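Local coordinates for putative Oleoyl-[acyl-carrier protein] thioesterase (Lactobacillus plantarum, PDB 2OWN) that probably hydrolyses the thioester of oleoyl and other long-chain acyl-[acyl-carrier protein]s, releasing the free fatty acid from the carrier, at residues B[149-154]-B[206-211]; B[218-223]-B[239-244]. All coordinates share one frame; numbering follows the deposited sequence.

Interaction 1 (B[149-154]-B[206-211]); sequences LPRPIS and DVRYEN. With SO4 (sulfate ion), chain O.
Arg208 reaches from strand 200-209 to the ring of Pro152 in the proline-rich segment 149-154, which runs nearly at right angles to the strand. Its CB carries CG beside the backbone N, and CG lies against the pyrrolidine ring of Pro152, 3.4 Å from Pro152 CD. A bend at chi2 (-73°) folds the chain back, and the guanidinium comes to rest with one face under the same CD, which sits over the centre of the group. NE lies 3.7 Å from O2 of the sulfate. NH1 turns back to its own strand, giving a weak bond to Val207 O, and also a weak one to a water that lies 2.6 Å from Pro150 O. NH2 goes the other way: it donates weakly to Leu149 O (3.2 Å, 133° at the hydrogen) and to O1 of the sulfate.

Arg151 donates weakly to that same O1 through NE (3.3 Å), and its NH2, also weakly, to O4 (3.5 Å). Its extended chain crosses that of Arg208 at about a right angle, the two guanidinium planes 76° apart, and Gln67 of strand 61-72 is a further ligand of the anion. Asp206 adds a further contact, CB 3.9 Å from Pro152 CG and its carboxylate near Pro150 O, an acceptor facing an acceptor. A leucine in place of Arg208 would probably leave Leu149 O without this donor and the sulfate with one cationic partner fewer.

The loop between strands 141-142 and 162-167 is thus held to strand 200-209 by proline contacts and weak bonds, and the paired arginines make a site for an anion, here a sulfate probably from the crystallisation liquor.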
ATOM      1  N   LEU B 149      26.209  -8.752  -8.796  1.00 33.72           N
ATOM      2  CA  LEU B 149      25.612  -7.458  -8.368  1.00 32.07           C
ATOM      3  C   LEU B 149      26.307  -6.967  -7.076  1.00 30.14           C
ATOM      4  O   LEU B 149      26.925  -7.791  -6.381  1.00 28.28           O
ATOM      5  CB  LEU B 149      24.084  -7.548  -8.152  1.00 31.57           C
ATOM      6  CG  LEU B 149      23.121  -7.685  -9.348  1.00 30.19           C
ATOM      7  CD1 LEU B 149      23.387  -8.889 -10.249  1.00 32.47           C
ATOM      8  CD2 LEU B 149      21.687  -7.721  -8.814  1.00 31.98           C
ATOM      9  N   PRO B 150      26.242  -5.639  -6.759  1.00 31.87           N
ATOM     10  CA  PRO B 150      26.850  -5.137  -5.507  1.00 32.16           C
ATOM     11  C   PRO B 150      26.245  -5.821  -4.270  1.00 32.83           C
ATOM     12  O   PRO B 150      25.026  -5.819  -4.125  1.00 33.75           O
ATOM     13  CB  PRO B 150      26.544  -3.632  -5.533  1.00 32.85           C
ATOM     14  CG  PRO B 150      26.296  -3.325  -6.943  1.00 33.75           C
ATOM     15  CD  PRO B 150      25.643  -4.526  -7.519  1.00 32.82           C
ATOM     16  N   ARG B 151      27.085  -6.497  -3.484  1.00 32.31           N
ATOM     17  CA  ARG B 151      26.633  -7.210  -2.288  1.00 33.53           C
ATOM     18  C   ARG B 151      26.313  -6.275  -1.124  1.00 33.98           C
ATOM     19  O   ARG B 151      26.997  -5.244  -0.972  1.00 33.28           O
ATOM     20  CB  ARG B 151      27.677  -8.222  -1.755  1.00 34.18           C
ATOM     21  CG  ARG B 151      27.805  -9.525  -2.500  1.00 34.74           C
ATOM     22  CD  ARG B 151      28.877 -10.373  -1.829  1.00 36.60           C
ATOM     23  NE  ARG B 151      28.949 -11.754  -2.317  1.00 39.39           N
ATOM     24  CZ  ARG B 151      29.859 -12.667  -1.931  1.00 41.84           C
ATOM     25  NH1 ARG B 151      30.828 -12.393  -1.034  1.00 43.96           N
ATOM     26  NH2 ARG B 151      29.798 -13.896  -2.454  1.00 45.63           N
ATOM     27  N   PRO B 152      25.275  -6.619  -0.305  1.00 34.50           N
ATOM     28  CA  PRO B 152      25.060  -5.836   0.913  1.00 35.07           C
ATOM     29  C   PRO B 152      26.172  -6.166   1.941  1.00 35.42           C
ATOM     30  O   PRO B 152      26.886  -7.184   1.807  1.00 34.02           O
ATOM     31  CB  PRO B 152      23.688  -6.314   1.431  1.00 35.30           C
ATOM     32  CG  PRO B 152      23.110  -7.139   0.380  1.00 36.17           C
ATOM     33  CD  PRO B 152      24.229  -7.656  -0.448  1.00 33.87           C
ATOM     34  N   ILE B 153      26.308  -5.296   2.944  1.00 35.98           N
ATOM     35  CA  ILE B 153      27.266  -5.472   4.044  1.00 36.67           C
ATOM     36  C   ILE B 153      26.796  -6.693   4.845  1.00 37.45           C
ATOM     37  O   ILE B 153      25.579  -6.896   5.018  1.00 36.80           O
ATOM     38  CB  ILE B 153      27.355  -4.215   4.975  1.00 36.66           C
ATOM     39  CG1 ILE B 153      27.904  -3.001   4.212  1.00 36.96           C
ATOM     40  CG2 ILE B 153      28.240  -4.479   6.213  1.00 37.97           C
ATOM     41  CD1 ILE B 153      27.912  -1.703   5.027  1.00 35.91           C
ATOM     42  N   SER B 154      27.750  -7.532   5.268  1.00 38.86           N
ATOM     43  CA  SER B 154      27.443  -8.725   6.069  1.00 40.09           C
ATOM     44  C   SER B 154      27.030  -8.148   7.429  1.00 38.92           C
ATOM     45  O   SER B 154      27.853  -7.507   8.098  1.00 39.16           O
ATOM     46  CB  SER B 154      28.630  -9.683   6.176  1.00 40.82           C
ATOM     47  OG  SER B 154      28.238 -10.877   6.826  1.00 47.15           O
ATOM     48  N   ASP B 206      20.789  -2.332  -1.961  1.00 30.92           N
ATOM     49  CA  ASP B 206      21.184  -3.719  -2.299  1.00 30.78           C
ATOM     50  C   ASP B 206      20.322  -4.637  -1.472  1.00 30.63           C
ATOM     51  O   ASP B 206      20.200  -4.386  -0.281  1.00 31.28           O
ATOM     52  CB  ASP B 206      22.621  -4.032  -1.929  1.00 30.83           C
ATOM     53  CG  ASP B 206      23.614  -3.244  -2.706  1.00 33.44           C
ATOM     54  OD1 ASP B 206      23.358  -2.889  -3.878  1.00 30.22           O
ATOM     55  OD2 ASP B 206      24.702  -3.063  -2.139  1.00 34.49           O
ATOM     56  N   VAL B 207      19.746  -5.681  -2.077  1.00 31.30           N
ATOM     57  CA  VAL B 207      18.898  -6.656  -1.365  1.00 31.00           C
ATOM     58  C   VAL B 207      19.309  -8.083  -1.730  1.00 31.62           C
ATOM     59  O   VAL B 207      19.614  -8.339  -2.886  1.00 31.67           O
ATOM     60  CB  VAL B 207      17.387  -6.489  -1.707  1.00 31.44           C
ATOM     61  CG1 VAL B 207      16.522  -7.361  -0.790  1.00 31.35           C
ATOM     62  CG2 VAL B 207      16.936  -5.043  -1.570  1.00 30.49           C
ATOM     63  N   ARG B 208      19.339  -8.971  -0.731  1.00 32.53           N
ATOM     64  CA  ARG B 208      19.610 -10.413  -0.882  1.00 33.94           C
ATOM     65  C   ARG B 208      18.492 -11.136  -0.133  1.00 33.78           C
ATOM     66  O   ARG B 208      18.334 -10.875   1.059  1.00 32.99           O
ATOM     67  CB  ARG B 208      20.970 -10.805  -0.300  1.00 34.82           C
ATOM     68  CG  ARG B 208      22.188 -10.331  -1.077  1.00 37.67           C
ATOM     69  CD  ARG B 208      22.369 -11.101  -2.358  1.00 44.45           C
ATOM     70  NE  ARG B 208      23.583 -10.700  -3.084  1.00 47.99           N
ATOM     71  CZ  ARG B 208      23.706  -9.660  -3.925  1.00 47.72           C
ATOM     72  NH1 ARG B 208      22.693  -8.822  -4.201  1.00 48.90           N
ATOM     73  NH2 ARG B 208      24.889  -9.435  -4.508  1.00 46.38           N
ATOM     74  N   TYR B 209      17.715 -11.985  -0.822  1.00 33.75           N
ATOM     75  CA  TYR B 209      16.628 -12.772  -0.215  1.00 34.60           C
ATOM     76  C   TYR B 209      17.190 -14.164   0.008  1.00 34.47           C
ATOM     77  O   TYR B 209      17.544 -14.830  -0.965  1.00 34.92           O
ATOM     78  CB  TYR B 209      15.391 -12.826  -1.104  1.00 35.31           C
ATOM     79  CG  TYR B 209      14.831 -11.466  -1.441  1.00 36.60           C
ATOM     80  CD1 TYR B 209      13.962 -10.785  -0.555  1.00 37.12           C
ATOM     81  CD2 TYR B 209      15.156 -10.845  -2.666  1.00 35.50           C
ATOM     82  CE1 TYR B 209      13.429  -9.493  -0.891  1.00 37.07           C
ATOM     83  CE2 TYR B 209      14.638  -9.579  -3.016  1.00 38.47           C
ATOM     84  CZ  TYR B 209      13.782  -8.902  -2.130  1.00 37.94           C
ATOM     85  OH  TYR B 209      13.294  -7.674  -2.491  1.00 38.62           O
ATOM     86  N   GLU B 210      17.313 -14.577   1.275  1.00 35.81           N
ATOM     87  CA  GLU B 210      17.843 -15.900   1.652  1.00 36.43           C
ATOM     88  C   GLU B 210      16.720 -16.925   1.850  1.00 37.31           C
ATOM     89  O   GLU B 210      16.797 -18.030   1.302  1.00 38.25           O
ATOM     90  CB  GLU B 210      18.711 -15.850   2.916  1.00 37.22           C
ATOM     91  CG  GLU B 210      20.029 -15.028   2.848  1.00 39.86           C
ATOM     92  CD  GLU B 210      19.890 -13.509   2.953  1.00 42.02           C
ATOM     93  OE1 GLU B 210      18.777 -12.993   3.164  1.00 49.95           O
ATOM     94  OE2 GLU B 210      20.930 -12.819   2.865  1.00 44.10           O
ATOM     95  N   ASN B 211      15.712 -16.549   2.648  1.00 36.64           N
ATOM     96  CA  ASN B 211      14.542 -17.379   2.989  1.00 37.01           C
ATOM     97  C   ASN B 211      13.235 -16.581   2.940  1.00 37.09           C
ATOM     98  O   ASN B 211      13.196 -15.448   3.427  1.00 36.50           O
ATOM     99  CB  ASN B 211      14.716 -17.966   4.397  1.00 36.99           C
ATOM    100  CG  ASN B 211      15.824 -19.013   4.475  1.00 38.29           C
ATOM    101  OD1 ASN B 211      15.799 -20.014   3.754  1.00 39.33           O
ATOM    102  ND2 ASN B 211      16.760 -18.823   5.398  1.00 36.76           N
TER
HETATM  103  S   SO4 O 262      26.341 -13.498  -5.014  1.00 72.84           S
HETATM  104  O1  SO4 O 262      26.838 -12.141  -4.874  1.00 70.34           O
HETATM  105  O2  SO4 O 262      25.408 -13.769  -3.924  1.00 73.56           O
HETATM  106  O3  SO4 O 262      25.664 -13.618  -6.301  1.00 72.62           O
HETATM  107  O4  SO4 O 262      27.444 -14.452  -4.978  1.00 71.46           O
HETATM  108  O   HOH W   1      22.642  -5.646  -5.259  1.00 47.53           O

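Interaction 2 (B[218-223]-B[239-244]); sequences TVTAHA and LIEVDD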
ATOM      1  N   THR B 218       6.560 -14.085  12.989  1.00 43.01           N
ATOM      2  CA  THR B 218       6.973 -12.800  13.543  1.00 42.68           C
ATOM      3  C   THR B 218       8.425 -12.640  13.086  1.00 41.47           C
ATOM      4  O   THR B 218       9.272 -13.479  13.435  1.00 40.87           O
ATOM      5  CB  THR B 218       6.900 -12.761  15.084  1.00 43.08           C
ATOM      6  OG1 THR B 218       5.581 -13.114  15.515  1.00 43.52           O
ATOM      7  CG2 THR B 218       7.263 -11.360  15.613  1.00 43.89           C
ATOM      8  N   VAL B 219       8.678 -11.614  12.261  1.00 40.88           N
ATOM      9  CA  VAL B 219      10.027 -11.294  11.763  1.00 40.20           C
ATOM     10  C   VAL B 219      10.680 -10.286  12.737  1.00 38.18           C
ATOM     11  O   VAL B 219       9.974  -9.492  13.376  1.00 38.10           O
ATOM     12  CB  VAL B 219      10.055 -10.760  10.285  1.00 40.55           C
ATOM     13  CG1 VAL B 219       9.276 -11.696   9.371  1.00 43.11           C
ATOM     14  CG2 VAL B 219       9.504  -9.370  10.148  1.00 41.68           C
ATOM     15  N   THR B 220      12.008 -10.355  12.847  1.00 35.84           N
ATOM     16  CA  THR B 220      12.823  -9.468  13.684  1.00 34.27           C
ATOM     17  C   THR B 220      13.687  -8.673  12.700  1.00 33.11           C
ATOM     18  O   THR B 220      14.497  -9.268  11.983  1.00 32.35           O
ATOM     19  CB  THR B 220      13.682 -10.263  14.683  1.00 34.49           C
ATOM     20  OG1 THR B 220      12.837 -11.121  15.458  1.00 34.00           O
ATOM     21  CG2 THR B 220      14.443  -9.328  15.624  1.00 33.68           C
ATOM     22  N   ALA B 221      13.466  -7.350  12.650  1.00 31.45           N
ATOM     23  CA  ALA B 221      14.176  -6.426  11.759  1.00 32.37           C
ATOM     24  C   ALA B 221      15.263  -5.730  12.549  1.00 32.68           C
ATOM     25  O   ALA B 221      14.973  -5.189  13.616  1.00 34.21           O
ATOM     26  CB  ALA B 221      13.225  -5.395  11.169  1.00 29.70           C
ATOM     27  N   HIS B 222      16.492  -5.750  12.030  1.00 32.13           N
ATOM     28  CA  HIS B 222      17.657  -5.115  12.659  1.00 32.12           C
ATOM     29  C   HIS B 222      18.218  -4.040  11.730  1.00 31.44           C
ATOM     30  O   HIS B 222      18.090  -4.172  10.515  1.00 30.28           O
ATOM     31  CB  HIS B 222      18.746  -6.129  12.976  1.00 32.55           C
ATOM     32  CG  HIS B 222      18.299  -7.276  13.819  1.00 33.81           C
ATOM     33  ND1 HIS B 222      18.201  -7.194  15.190  1.00 34.11           N
ATOM     34  CD2 HIS B 222      17.968  -8.547  13.492  1.00 34.78           C
ATOM     35  CE1 HIS B 222      17.800  -8.357  15.670  1.00 36.34           C
ATOM     36  NE2 HIS B 222      17.656  -9.196  14.660  1.00 33.42           N
ATOM     37  N   ALA B 223      18.813  -2.986  12.303  1.00 31.07           N
ATOM     38  CA  ALA B 223      19.434  -1.881  11.538  1.00 30.49           C
ATOM     39  C   ALA B 223      20.582  -1.185  12.289  1.00 31.85           C
ATOM     40  O   ALA B 223      20.471  -0.951  13.501  1.00 31.18           O
ATOM     41  CB  ALA B 223      18.392  -0.846  11.099  1.00 29.71           C
ATOM     42  N   LEU B 239      19.007  -6.309   8.447  1.00 31.94           N
ATOM     43  CA  LEU B 239      18.803  -7.767   8.489  1.00 31.87           C
ATOM     44  C   LEU B 239      17.375  -8.082   8.962  1.00 32.48           C
ATOM     45  O   LEU B 239      16.955  -7.553   9.995  1.00 32.98           O
ATOM     46  CB  LEU B 239      19.813  -8.465   9.418  1.00 32.60           C
ATOM     47  CG  LEU B 239      19.698  -9.994   9.660  1.00 32.07           C
ATOM     48  CD1 LEU B 239      19.764 -10.791   8.360  1.00 30.89           C
ATOM     49  CD2 LEU B 239      20.762 -10.481  10.627  1.00 33.16           C
ATOM     50  N   ILE B 240      16.651  -8.901   8.193  1.00 32.83           N
ATOM     51  CA  ILE B 240      15.315  -9.397   8.541  1.00 33.47           C
ATOM     52  C   ILE B 240      15.533 -10.898   8.795  1.00 34.77           C
ATOM     53  O   ILE B 240      16.094 -11.591   7.930  1.00 33.38           O
ATOM     54  CB  ILE B 240      14.254  -9.201   7.440  1.00 33.52           C
ATOM     55  CG1 ILE B 240      14.125  -7.732   7.009  1.00 34.61           C
ATOM     56  CG2 ILE B 240      12.876  -9.726   7.903  1.00 35.01           C
ATOM     57  CD1 ILE B 240      13.658  -6.770   8.094  1.00 35.86           C
ATOM     58  N   GLU B 241      15.120 -11.371   9.975  1.00 36.37           N
ATOM     59  CA  GLU B 241      15.206 -12.783  10.371  1.00 39.53           C
ATOM     60  C   GLU B 241      13.904 -13.278  11.026  1.00 41.09           C
ATOM     61  O   GLU B 241      13.126 -12.466  11.526  1.00 39.06           O
ATOM     62  CB  GLU B 241      16.403 -13.014  11.306  1.00 39.69           C
ATOM     63  CG  GLU B 241      16.379 -12.222  12.613  1.00 40.90           C
ATOM     64  CD  GLU B 241      17.584 -12.450  13.510  1.00 43.47           C
ATOM     65  OE1 GLU B 241      18.534 -13.188  13.152  1.00 54.13           O
ATOM     66  OE2 GLU B 241      17.567 -11.877  14.615  1.00 50.13           O
ATOM     67  N   VAL B 242      13.701 -14.602  11.005  1.00 43.75           N
ATOM     68  CA  VAL B 242      12.533 -15.286  11.607  1.00 46.81           C
ATOM     69  C   VAL B 242      13.048 -16.421  12.523  1.00 48.80           C
ATOM     70  O   VAL B 242      13.210 -17.561  12.072  1.00 50.56           O
ATOM     71  CB  VAL B 242      11.527 -15.778  10.530  1.00 46.51           C
ATOM     72  CG1 VAL B 242      10.338 -16.501  11.164  1.00 48.23           C
ATOM     73  CG2 VAL B 242      11.016 -14.606   9.717  1.00 45.18           C
ATOM     74  N   ASP B 243      13.339 -16.058  13.783  1.00 50.84           N
ATOM     75  CA  ASP B 243      13.828 -16.963  14.851  1.00 52.14           C
ATOM     76  C   ASP B 243      15.210 -17.595  14.545  1.00 53.30           C
ATOM     77  O   ASP B 243      15.320 -18.817  14.352  1.00 53.93           O
ATOM     78  CB  ASP B 243      12.759 -18.028  15.191  1.00 52.03           C
ATOM     79  N   ASP B 244      16.239 -16.734  14.510  1.00 53.86           N
ATOM     80  CA  ASP B 244      17.653 -17.101  14.232  1.00 54.30           C
ATOM     81  C   ASP B 244      17.852 -17.812  12.860  1.00 53.49           C
ATOM     82  O   ASP B 244      18.418 -18.918  12.775  1.00 54.29           O
ATOM     83  CB  ASP B 244      18.255 -17.906  15.415  1.00 55.07           C
ATOM     84  CG  ASP B 244      18.300 -17.120  16.741  1.00 57.63           C
ATOM     85  OD1 ASP B 244      18.075 -15.884  16.780  1.00 57.71           O
ATOM     86  OD2 ASP B 244      18.601 -17.769  17.769  1.00 62.34           O
TER
HETATM   87  O   HOH W   2      11.922 -13.589  14.628  1.00 46.63           O
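The imidazole of His222 and the carboxylate of Glu241 stand almost perpendicular, their planes 80° apart, where strand 218-227 meets strand 233-241. NE2 donates to Glu241 OE2 at 2.7 Å; the acceptor lies close to the ring plane, at the ring's edge, whereas the donor approaches from well above the plane of the carboxylate. Glu241 gets there through a chi1 of 60°, which sets CG between its backbone N and carbonyl carbon, and a chain extended beyond CG that carries the acid diagonally toward the histidine. Thr220, the direct cross-strand neighbour of Glu241, runs beside it and points the same way, Thr220 CB to Glu241 CG 3.9 Å. On the other nitrogen of the ring, ND1 is bonded to Thr163 of strand 162-167, so both nitrogens have partners and the ring's rotation is fixed.

The two strands form an antiparallel hairpin of the C-terminal hotdog domain. Thr220 with Glu241 and His222 with Leu239 are hydrogen-bonded pairs, the shortest backbone bond between the strands being Thr220 N to Glu241 O at 2.7 Å, nearly straight. Between them, Ala221 and Ile240 make a non-hydrogen-bonded pair on the opposite face, the one that packs on helix 184-191.

On that face Ile240 divides its branches: CD1 presses on Ala221 CB at a tight 3.4 Å, while CG2 crosses obliquely to Val219 CB at 3.8 Å. Val219 CG1 in turn meets Val242 CG2 at 3.4 Å, as tight as the alanine contact. Toward the end of the pairing, a water donates to Thr218 O, accepts from Asp243 N and lies 2.8 Å from Thr220 OG1.

In the fold
From the N terminus, the chain passes strands 61-72 and 109-121 and, after strand 141-142, enters the loop that holds residues 149-154. Interaction 1 closes a long excursion from there, through helices 184-191 and 194-197, back to strand 200-209, which lies between strands 61-72 and 246-256. Only after it has closed does interaction 2 open: strand 218-227 follows directly, and 218-223 with 239-244 closes a short hairpin. The two contacts are therefore in series, neither nested nor crossing. The centres of interaction 1 and interaction 2 lie about 15 Å apart, and the two do not touch. Strand 246-256, between strands 200-209 and 233-241, connects them.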